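Chitin oligosaccahride binding protein NagB1 (Paenibacillus sp. FPU-7, PDB 7EHP) binds the short chitin oligosaccharides N,N'-diacetylchitobiose and N,N',N''-triacetylchitotriose as an extracellular solute-binding protein that probably delivers them to a membrane transporter. Local coordinates at residues A[5-10]-A[37-42]; A[171-176]-A[348-353]; A[176-181]-A[273-278]. All coordinates share one frame; numbering follows the deposited sequence.

Contact 1 of 3, residues A[5-10]-A[37-42]; sequences LRHTQV and VELEGV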
loop_
_atom_site.group_PDB
_atom_site.type_symbol
_atom_site.label_atom_id
_atom_site.label_comp_id
_atom_site.label_asym_id
_atom_site.label_seq_id
_atom_site.Cartn_x
_atom_site.Cartn_y
_atom_site.Cartn_z
ATOM N N LEU A 5 -5.435 -19.718 6.931
ATOM C CA LEU A 5 -4.439 -18.669 6.732
ATOM C C LEU A 5 -4.911 -17.852 5.536
ATOM O O LEU A 5 -4.717 -18.264 4.392
ATOM C CB LEU A 5 -3.042 -19.242 6.494
ATOM C CG LEU A 5 -1.866 -18.290 6.784
ATOM C CD1 LEU A 5 -0.517 -19.020 6.797
ATOM C CD2 LEU A 5 -1.807 -17.112 5.838
ATOM N N ARG A 6 -5.508 -16.691 5.802
ATOM C CA ARG A 6 -6.036 -15.833 4.743
ATOM C C ARG A 6 -4.946 -14.882 4.249
ATOM O O ARG A 6 -4.347 -14.142 5.039
ATOM C CB ARG A 6 -7.241 -15.045 5.252
ATOM C CG ARG A 6 -7.632 -13.862 4.360
ATOM C CD ARG A 6 -8.461 -14.299 3.171
ATOM N NE ARG A 6 -9.578 -15.173 3.540
ATOM C CZ ARG A 6 -10.697 -14.785 4.153
ATOM N NH1 ARG A 6 -10.903 -13.510 4.485
ATOM N NH2 ARG A 6 -11.625 -15.685 4.429
ATOM N N HIS A 7 -4.694 -14.897 2.948
ATOM C CA HIS A 7 -3.684 -14.037 2.351
ATOM C C HIS A 7 -4.243 -13.446 1.063
ATOM O O HIS A 7 -5.262 -13.901 0.531
ATOM C CB HIS A 7 -2.410 -14.825 2.046
ATOM C CG HIS A 7 -2.611 -15.842 0.969
ATOM N ND1 HIS A 7 -2.484 -15.536 -0.368
ATOM C CD2 HIS A 7 -3.011 -17.134 1.023
ATOM C CE1 HIS A 7 -2.761 -16.605 -1.091
ATOM N NE2 HIS A 7 -3.079 -17.590 -0.270
ATOM N N THR A 8 -3.542 -12.449 0.527
ATOM C CA THR A 8 -3.983 -11.793 -0.698
ATOM C C THR A 8 -3.030 -12.020 -1.860
ATOM O O THR A 8 -3.110 -11.298 -2.865
ATOM C CB THR A 8 -4.165 -10.291 -0.461
ATOM O OG1 THR A 8 -2.907 -9.712 -0.110
ATOM C CG2 THR A 8 -5.150 -10.049 0.676
ATOM N N GLN A 9 -2.124 -12.996 -1.756
ATOM C CA GLN A 9 -1.103 -13.194 -2.793
ATOM C C GLN A 9 -1.665 -14.099 -3.891
ATOM O O GLN A 9 -1.322 -15.270 -4.018
ATOM C CB GLN A 9 0.180 -13.762 -2.189
ATOM C CG GLN A 9 0.807 -12.931 -1.052
ATOM C CD GLN A 9 0.819 -11.436 -1.354
ATOM O OE1 GLN A 9 1.309 -11.001 -2.406
ATOM N NE2 GLN A 9 0.285 -10.638 -0.431
ATOM N N VAL A 10 -2.563 -13.537 -4.696
ATOM C CA VAL A 10 -3.346 -14.360 -5.615
ATOM C C VAL A 10 -2.912 -14.230 -7.071
ATOM O O VAL A 10 -3.244 -15.117 -7.873
ATOM C CB VAL A 10 -4.855 -14.062 -5.489
ATOM C CG1 VAL A 10 -5.333 -14.392 -4.078
ATOM C CG2 VAL A 10 -5.156 -12.584 -5.881
ATOM N N VAL A 37 -2.520 -26.811 7.611
ATOM C CA VAL A 37 -2.686 -25.386 7.315
ATOM C C VAL A 37 -3.390 -25.251 5.976
ATOM O O VAL A 37 -3.022 -25.910 4.998
ATOM C CB VAL A 37 -1.343 -24.637 7.307
ATOM C CG1 VAL A 37 -1.538 -23.185 6.807
ATOM C CG2 VAL A 37 -0.719 -24.661 8.713
ATOM N N GLU A 38 -4.399 -24.399 5.930
ATOM C CA GLU A 38 -5.301 -24.307 4.789
ATOM C C GLU A 38 -5.196 -22.851 4.307
ATOM O O GLU A 38 -5.814 -21.941 4.863
ATOM C CB GLU A 38 -6.708 -24.794 5.282
ATOM C CG GLU A 38 -8.026 -24.516 4.555
ATOM C CD GLU A 38 -8.218 -25.271 3.237
ATOM O OE1 GLU A 38 -8.971 -24.750 2.383
ATOM O OE2 GLU A 38 -7.626 -26.359 3.047
ATOM N N LEU A 39 -4.333 -22.630 3.321
ATOM C CA LEU A 39 -4.170 -21.310 2.727
ATOM C C LEU A 39 -5.400 -20.960 1.904
ATOM O O LEU A 39 -5.923 -21.801 1.170
ATOM C CB LEU A 39 -2.934 -21.285 1.834
ATOM C CG LEU A 39 -1.552 -21.263 2.476
ATOM C CD1 LEU A 39 -0.515 -21.391 1.387
ATOM C CD2 LEU A 39 -1.339 -19.967 3.247
ATOM N N GLU A 40 -5.864 -19.715 2.029
ATOM C CA GLU A 40 -6.973 -19.209 1.230
ATOM C C GLU A 40 -6.581 -17.828 0.725
ATOM O O GLU A 40 -6.407 -16.899 1.520
ATOM C CB GLU A 40 -8.287 -19.150 2.026
ATOM C CG GLU A 40 -9.445 -18.515 1.214
ATOM C CD GLU A 40 -10.700 -18.248 2.022
ATOM O OE1 GLU A 40 -11.799 -18.447 1.468
ATOM O OE2 GLU A 40 -10.605 -17.833 3.207
ATOM N N GLY A 41 -6.428 -17.696 -0.592
ATOM C CA GLY A 41 -6.096 -16.418 -1.191
ATOM C C GLY A 41 -7.343 -15.690 -1.653
ATOM O O GLY A 41 -8.184 -16.257 -2.355
ATOM N N VAL A 42 -7.468 -14.439 -1.240
ATOM C CA VAL A 42 -8.584 -13.588 -1.620
ATOM C C VAL A 42 -7.996 -12.282 -2.130
ATOM O O VAL A 42 -7.097 -11.716 -1.495
ATOM C CB VAL A 42 -9.542 -13.352 -0.434
ATOM C CG1 VAL A 42 -10.639 -12.356 -0.796
ATOM C CG2 VAL A 42 -10.152 -14.681 0.039
#
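Arg6 and Glu40 sit side by side on neighbouring parallel strands and reach the same way from the sheet, a worked example of a cross-strand salt bridge built on beta register. The guanidinium grips a single carboxylate oxygen side-on: Arg6 NH2 lies 2.7 Å from Glu40 OE2, and Arg6 NE 2.9 Å from that OE2. Both nitrogens come from one face of the carboxylate, above its plane, whereas the oxygen lies close to the guanidinium plane; the flat groups are turned 63° apart. The arginine chain, bent at chi2 (81°) and chi3 (49°), folds back toward the second strand, and its CD packs against Val42 CG2 at 3.6 Å.

On the other face of the sheet, Leu39 CD2 lies alongside Leu5, 3.7 Å from Leu5 CB. The His7 ring is laid over Gly41, whose CA makes a CH-pi contact 3.5 Å from the ring centroid. The ring and Val10 CG1 both close on Gly41, which has no side chain to part them. The ring is steadied from the loop that follows the strand, since Gln9 N donates to His7 ND1 near the ring plane; Gln9 also touches the bound sugar.

Between the two layers of side chains runs the parallel backbone pairing. Leu5 N donates to Glu38 O and Leu5 O accepts from Glu40 N, flanking Leu39; likewise His7 N donates to Glu40 O, and His7 O accepts from Val42 N at 2.9 Å.

Outward, Glu55 forms a second salt bridge with Arg6 NH2, and Asn47 OD1 accepts a hydrogen bond from Arg6 NH1, both from helix 44-58, which covers the Arg6 face. Helix 15-31 meets His7 on the other face and completes a beta-alpha-beta crossover between the strands; strand 64-68 continues the sheet beyond strand 3-7.

Contact 2 of 3, residues A[171-176]-A[348-353]; sequences MLNTLW and RQFPAF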
loop_
_atom_site.group_PDB
_atom_site.type_symbol
_atom_site.label_atom_id
_atom_site.label_comp_id
_atom_site.label_asym_id
_atom_site.label_seq_id
_atom_site.Cartn_x
_atom_site.Cartn_y
_atom_site.Cartn_z
ATOM N N MET A 171 -1.660 8.062 -5.999
ATOM C CA MET A 171 -1.077 9.359 -6.346
ATOM C C MET A 171 -1.875 10.511 -5.755
ATOM O O MET A 171 -1.302 11.553 -5.405
ATOM C CB MET A 171 -0.959 9.512 -7.863
ATOM C CG MET A 171 -0.184 10.769 -8.226
ATOM S SD MET A 171 -0.347 11.324 -9.921
ATOM C CE MET A 171 0.536 10.052 -10.813
ATOM N N LEU A 172 -3.187 10.339 -5.615
ATOM C CA LEU A 172 -4.005 11.384 -5.023
ATOM C C LEU A 172 -3.565 11.664 -3.603
ATOM O O LEU A 172 -3.553 12.823 -3.168
ATOM C CB LEU A 172 -5.487 10.999 -5.091
ATOM C CG LEU A 172 -6.566 11.923 -4.524
ATOM C CD1 LEU A 172 -6.682 13.235 -5.359
ATOM C CD2 LEU A 172 -7.903 11.207 -4.455
ATOM N N ASN A 173 -3.176 10.626 -2.870
ATOM C CA ASN A 173 -2.933 10.717 -1.440
ATOM C C ASN A 173 -1.905 11.801 -1.300
ATOM O O ASN A 173 -1.983 12.741 -0.518
ATOM C CB ASN A 173 -2.083 9.576 -0.775
ATOM C CG ASN A 173 -2.424 9.476 0.677
ATOM O OD1 ASN A 173 -3.608 9.639 0.889
ATOM N ND2 ASN A 173 -1.414 9.840 1.628
ATOM N N THR A 174 -0.852 11.475 -2.065
ATOM C CA THR A 174 0.410 12.246 -2.061
ATOM C C THR A 174 0.220 13.633 -2.642
ATOM O O THR A 174 0.863 14.588 -2.190
ATOM C CB THR A 174 1.490 11.514 -2.880
ATOM O OG1 THR A 174 1.950 10.322 -2.241
ATOM C CG2 THR A 174 2.693 12.428 -3.200
ATOM N N LEU A 175 -0.677 13.773 -3.621
ATOM C CA LEU A 175 -0.886 15.104 -4.173
ATOM C C LEU A 175 -1.537 16.032 -3.155
ATOM O O LEU A 175 -1.069 17.155 -2.971
ATOM C CB LEU A 175 -1.709 15.016 -5.456
ATOM C CG LEU A 175 -0.821 14.885 -6.700
ATOM C CD1 LEU A 175 -1.676 14.668 -7.953
ATOM C CD2 LEU A 175 0.039 16.135 -6.843
ATOM N N TRP A 176 -2.608 15.593 -2.463
ATOM C CA TRP A 176 -3.208 16.565 -1.543
ATOM C C TRP A 176 -2.366 16.724 -0.283
ATOM O O TRP A 176 -2.457 17.758 0.381
ATOM C CB TRP A 176 -4.671 16.250 -1.122
ATOM C CG TRP A 176 -4.885 15.191 -0.013
ATOM C CD1 TRP A 176 -4.717 15.399 1.323
ATOM C CD2 TRP A 176 -5.507 13.891 -0.128
ATOM N NE1 TRP A 176 -5.058 14.277 2.039
ATOM C CE2 TRP A 176 -5.551 13.336 1.176
ATOM C CE3 TRP A 176 -5.974 13.116 -1.203
ATOM C CZ2 TRP A 176 -6.044 12.050 1.434
ATOM C CZ3 TRP A 176 -6.456 11.842 -0.947
ATOM C CH2 TRP A 176 -6.489 11.320 0.365
ATOM N N ARG A 348 11.011 12.478 5.287
ATOM C CA ARG A 348 9.931 12.451 6.261
ATOM C C ARG A 348 8.734 11.707 5.682
ATOM O O ARG A 348 8.453 11.787 4.483
ATOM C CB ARG A 348 9.548 13.878 6.642
ATOM C CG ARG A 348 10.371 14.462 7.784
ATOM C CD ARG A 348 9.789 15.790 8.182
ATOM N NE ARG A 348 9.794 16.667 7.021
ATOM C CZ ARG A 348 8.719 17.298 6.566
ATOM N NH1 ARG A 348 7.551 17.138 7.188
ATOM N NH2 ARG A 348 8.809 18.075 5.488
ATOM N N GLN A 349 8.031 10.962 6.528
ATOM C CA GLN A 349 7.061 9.996 6.033
ATOM C C GLN A 349 5.667 10.272 6.562
ATOM O O GLN A 349 5.496 10.765 7.678
ATOM C CB GLN A 349 7.469 8.576 6.406
ATOM C CG GLN A 349 8.936 8.378 6.226
ATOM C CD GLN A 349 9.261 7.006 5.770
ATOM O OE1 GLN A 349 8.491 6.068 5.985
ATOM N NE2 GLN A 349 10.375 6.875 5.064
ATOM N N PHE A 350 4.675 9.932 5.745
ATOM C CA PHE A 350 3.298 9.929 6.201
ATOM C C PHE A 350 2.645 8.609 5.822
ATOM O O PHE A 350 3.010 7.998 4.810
ATOM C CB PHE A 350 2.501 11.121 5.626
ATOM C CG PHE A 350 2.531 11.248 4.123
ATOM C CD1 PHE A 350 3.585 11.893 3.479
ATOM C CD2 PHE A 350 1.463 10.807 3.355
ATOM C CE1 PHE A 350 3.601 12.044 2.094
ATOM C CE2 PHE A 350 1.474 10.958 1.974
ATOM C CZ PHE A 350 2.544 11.572 1.342
ATOM N N PRO A 351 1.705 8.126 6.625
ATOM C CA PRO A 351 1.045 6.857 6.305
ATOM C C PRO A 351 -0.005 7.046 5.219
ATOM O O PRO A 351 -0.393 8.162 4.876
ATOM C CB PRO A 351 0.408 6.436 7.639
ATOM C CG PRO A 351 0.189 7.714 8.374
ATOM C CD PRO A 351 1.329 8.627 7.958
ATOM N N ALA A 352 -0.450 5.925 4.658
ATOM C CA ALA A 352 -1.537 5.988 3.688
ATOM C C ALA A 352 -2.789 6.518 4.368
ATOM O O ALA A 352 -3.052 6.213 5.534
ATOM C CB ALA A 352 -1.800 4.597 3.104
ATOM N N PHE A 353 -3.575 7.314 3.632
ATOM C CA PHE A 353 -4.788 7.906 4.201
ATOM C C PHE A 353 -5.768 6.853 4.736
ATOM O O PHE A 353 -6.486 7.111 5.707
ATOM C CB PHE A 353 -5.482 8.798 3.154
ATOM C CG PHE A 353 -6.365 8.042 2.187
ATOM C CD1 PHE A 353 -5.813 7.395 1.084
ATOM C CD2 PHE A 353 -7.731 7.992 2.373
ATOM C CE1 PHE A 353 -6.619 6.679 0.198
ATOM C CE2 PHE A 353 -8.542 7.286 1.496
ATOM C CZ PHE A 353 -7.989 6.630 0.412
HETATM O O HOH W 1 -2.129 10.368 4.392
#
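Asn173 pushes its amide between Phe350 and Phe353, meeting both residues and a water. CB leaves the helix toward the loop, and CG, anti to the backbone N (chi1 -155°), lies 3.8 Å from Phe353 N. The branches then part: OD1 comes to 3.1 Å from Phe353 CB, while ND2 reaches the edge of the other ring, 3.1 Å from Phe350 CE2, with amide and ring planes 26° apart. ND2 also donates to a water at 2.9 Å, which in turn donates to Pro351 O, tying the amide to the loop backbone. A leucine here would probably leave that water without its donor and the Pro351 carbonyl without its bridge to the helix.

One helical turn on, Trp176 turns the edge of its six-membered ring to the face of Phe353, a T-shaped pair with planes at 70°, and its CZ2 lies 3.7 Å from Phe353 CB. Helix 359-373 packs against both of these aromatic rings. As in other solute-binding proteins of the periplasmic-binding-protein clan, the sugar probably lies in a cleft between two lobes; here the buried aromatics lie behind Ala352, which touches the bound N-acetylglucosamine.

Contact 3 of 3, residues A[176-181]-A[273-278]; sequences WVRTAG and KGDGMI
Arg178 holds the turn 274-277 at two points, with its backbone carbonyl at the near end and its guanidinium at the far end, an example of how one residue can fasten a helix terminus to a passing loop. The tight part is the backbone. Gly274 N donates to Arg178 O at 2.8 Å, and Gly274 CA approaches Val177 O at 3.1 Å in a CA-H...O contact, an approach open to Gly274 because it has no side chain. At the far end, Arg178 NH1 and Arg178 NH2 both grip Met277 O end-on, each at 2.8 Å. NH2 meets the oxygen nearly along the C=O axis, and NH1 approaches from above the carbonyl plane. A bend at chi2 (-86°) swings the guanidinium over to the turn, and Phe267 and Pro268 supply carbonyls for NH2 and NE, which should fix its rotation.

The looser side belongs to Lys273. Its CB rests 3.7 Å from Gly181 N, its backbone N makes a weak bond to Thr179 O at 3.5 Å, and its exposed chain runs on past Ala180 to a salt bridge with Asp199.

Gly181, the first residue beyond helix 165-180, leaves helical geometry with positive phi. Helix 198-213 flanks this terminus at Thr179 and Ala180, while the type II turn leads into strand 277-288, with strand 348-350 beside it and Phe350 packed on Val177 and Met277.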
loop_
_atom_site.group_PDB
_atom_site.type_symbol
_atom_site.label_atom_id
_atom_site.label_comp_id
_atom_site.label_asym_id
_atom_site.label_seq_id
_atom_site.Cartn_x
_atom_site.Cartn_y
_atom_site.Cartn_z
ATOM N N TRP A 176 -2.608 15.593 -2.463
ATOM C CA TRP A 176 -3.208 16.565 -1.543
ATOM C C TRP A 176 -2.366 16.724 -0.283
ATOM O O TRP A 176 -2.457 17.758 0.381
ATOM C CB TRP A 176 -4.671 16.250 -1.122
ATOM C CG TRP A 176 -4.885 15.191 -0.013
ATOM C CD1 TRP A 176 -4.717 15.399 1.323
ATOM C CD2 TRP A 176 -5.507 13.891 -0.128
ATOM N NE1 TRP A 176 -5.058 14.277 2.039
ATOM C CE2 TRP A 176 -5.551 13.336 1.176
ATOM C CE3 TRP A 176 -5.974 13.116 -1.203
ATOM C CZ2 TRP A 176 -6.044 12.050 1.434
ATOM C CZ3 TRP A 176 -6.456 11.842 -0.947
ATOM C CH2 TRP A 176 -6.489 11.320 0.365
ATOM N N VAL A 177 -1.554 15.721 0.074
ATOM C CA VAL A 177 -0.622 15.896 1.184
ATOM C C VAL A 177 0.510 16.838 0.780
ATOM O O VAL A 177 0.980 17.650 1.591
ATOM C CB VAL A 177 -0.075 14.540 1.687
ATOM C CG1 VAL A 177 1.139 14.747 2.635
ATOM C CG2 VAL A 177 -1.183 13.723 2.387
ATOM N N ARG A 178 0.966 16.756 -0.469
ATOM C CA ARG A 178 1.911 17.751 -0.972
ATOM C C ARG A 178 1.387 19.169 -0.757
ATOM O O ARG A 178 2.119 20.058 -0.301
ATOM C CB ARG A 178 2.189 17.526 -2.463
ATOM C CG ARG A 178 3.274 16.475 -2.765
ATOM C CD ARG A 178 4.686 17.033 -2.772
ATOM N NE ARG A 178 5.669 15.979 -3.015
ATOM C CZ ARG A 178 6.000 15.041 -2.123
ATOM N NH1 ARG A 178 5.439 15.045 -0.928
ATOM N NH2 ARG A 178 6.895 14.101 -2.420
ATOM N N THR A 179 0.111 19.400 -1.089
ATOM C CA THR A 179 -0.400 20.771 -1.085
ATOM C C THR A 179 -0.869 21.217 0.293
ATOM O O THR A 179 -0.716 22.391 0.637
ATOM C CB THR A 179 -1.545 20.912 -2.078
ATOM O OG1 THR A 179 -2.594 20.015 -1.692
ATOM C CG2 THR A 179 -1.066 20.599 -3.492
ATOM N N ALA A 180 -1.430 20.312 1.094
ATOM C CA ALA A 180 -2.023 20.682 2.372
ATOM C C ALA A 180 -1.255 20.178 3.586
ATOM O O ALA A 180 -1.605 20.556 4.710
ATOM C CB ALA A 180 -3.471 20.175 2.466
ATOM N N GLY A 181 -0.234 19.357 3.399
ATOM C CA GLY A 181 0.491 18.776 4.518
ATOM C C GLY A 181 -0.119 17.469 4.987
ATOM O O GLY A 181 -1.319 17.220 4.857
ATOM N N LYS A 273 2.631 22.543 1.632
ATOM C CA LYS A 273 2.944 22.190 3.014
ATOM C C LYS A 273 3.432 20.759 3.179
ATOM O O LYS A 273 3.838 20.396 4.290
ATOM C CB LYS A 273 1.710 22.450 3.881
ATOM C CG LYS A 273 1.148 23.876 3.649
ATOM C CD LYS A 273 0.049 24.284 4.631
ATOM C CE LYS A 273 -1.316 24.310 3.939
ATOM N NZ LYS A 273 -2.296 25.185 4.643
ATOM N N GLY A 274 3.428 19.945 2.119
ATOM C CA GLY A 274 3.858 18.560 2.233
ATOM C C GLY A 274 5.059 18.238 1.368
ATOM O O GLY A 274 5.348 17.064 1.103
ATOM N N ASP A 275 5.761 19.272 0.901
ATOM C CA ASP A 275 6.981 19.031 0.147
ATOM C C ASP A 275 7.987 18.304 1.030
ATOM O O ASP A 275 7.977 18.431 2.259
ATOM C CB ASP A 275 7.586 20.337 -0.376
ATOM C CG ASP A 275 6.811 20.915 -1.550
ATOM O OD1 ASP A 275 5.824 20.289 -1.977
ATOM O OD2 ASP A 275 7.195 21.983 -2.070
ATOM N N GLY A 276 8.846 17.515 0.384
ATOM C CA GLY A 276 9.908 16.814 1.057
ATOM C C GLY A 276 9.493 15.549 1.765
ATOM O O GLY A 276 10.348 14.903 2.383
ATOM N N MET A 277 8.219 15.173 1.709
ATOM C CA MET A 277 7.755 13.968 2.378
ATOM C C MET A 277 7.424 12.884 1.362
ATOM O O MET A 277 7.227 13.145 0.174
ATOM C CB MET A 277 6.534 14.249 3.255
ATOM C CG MET A 277 6.566 15.588 3.950
ATOM S SD MET A 277 5.106 15.785 4.968
ATOM C CE MET A 277 5.382 14.528 6.190
ATOM N N ILE A 278 7.369 11.652 1.848
ATOM C CA ILE A 278 7.028 10.513 1.010
ATOM C C ILE A 278 6.004 9.675 1.755
ATOM O O ILE A 278 6.021 9.586 2.985
ATOM C CB ILE A 278 8.278 9.678 0.617
ATOM C CG1 ILE A 278 7.937 8.679 -0.497
ATOM C CG2 ILE A 278 8.887 8.976 1.836
ATOM C CD1 ILE A 278 9.178 8.057 -1.184
#

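Overall arrangement
From the N terminus, contact 1 closes first: strands 3-7 and 37-41 come together after a single intervening helix, joining two parallel neighbours at one edge of the sheet before the other loops begin. Helix 165-180 then opens both remaining contacts. Its end meets 273-278 in contact 3, and the chain continues until 348-353 returns to the same helix in contact 2, making contact 3 the inner loop and contact 2 the outer. These two share Trp176 and together fix helix 165-180 to the parallel strand pair 277-288 and 348-350. Contact 1 lies across the chain's centre, about 28 Å from contact 2 centre to centre, yet reaches the same sheet.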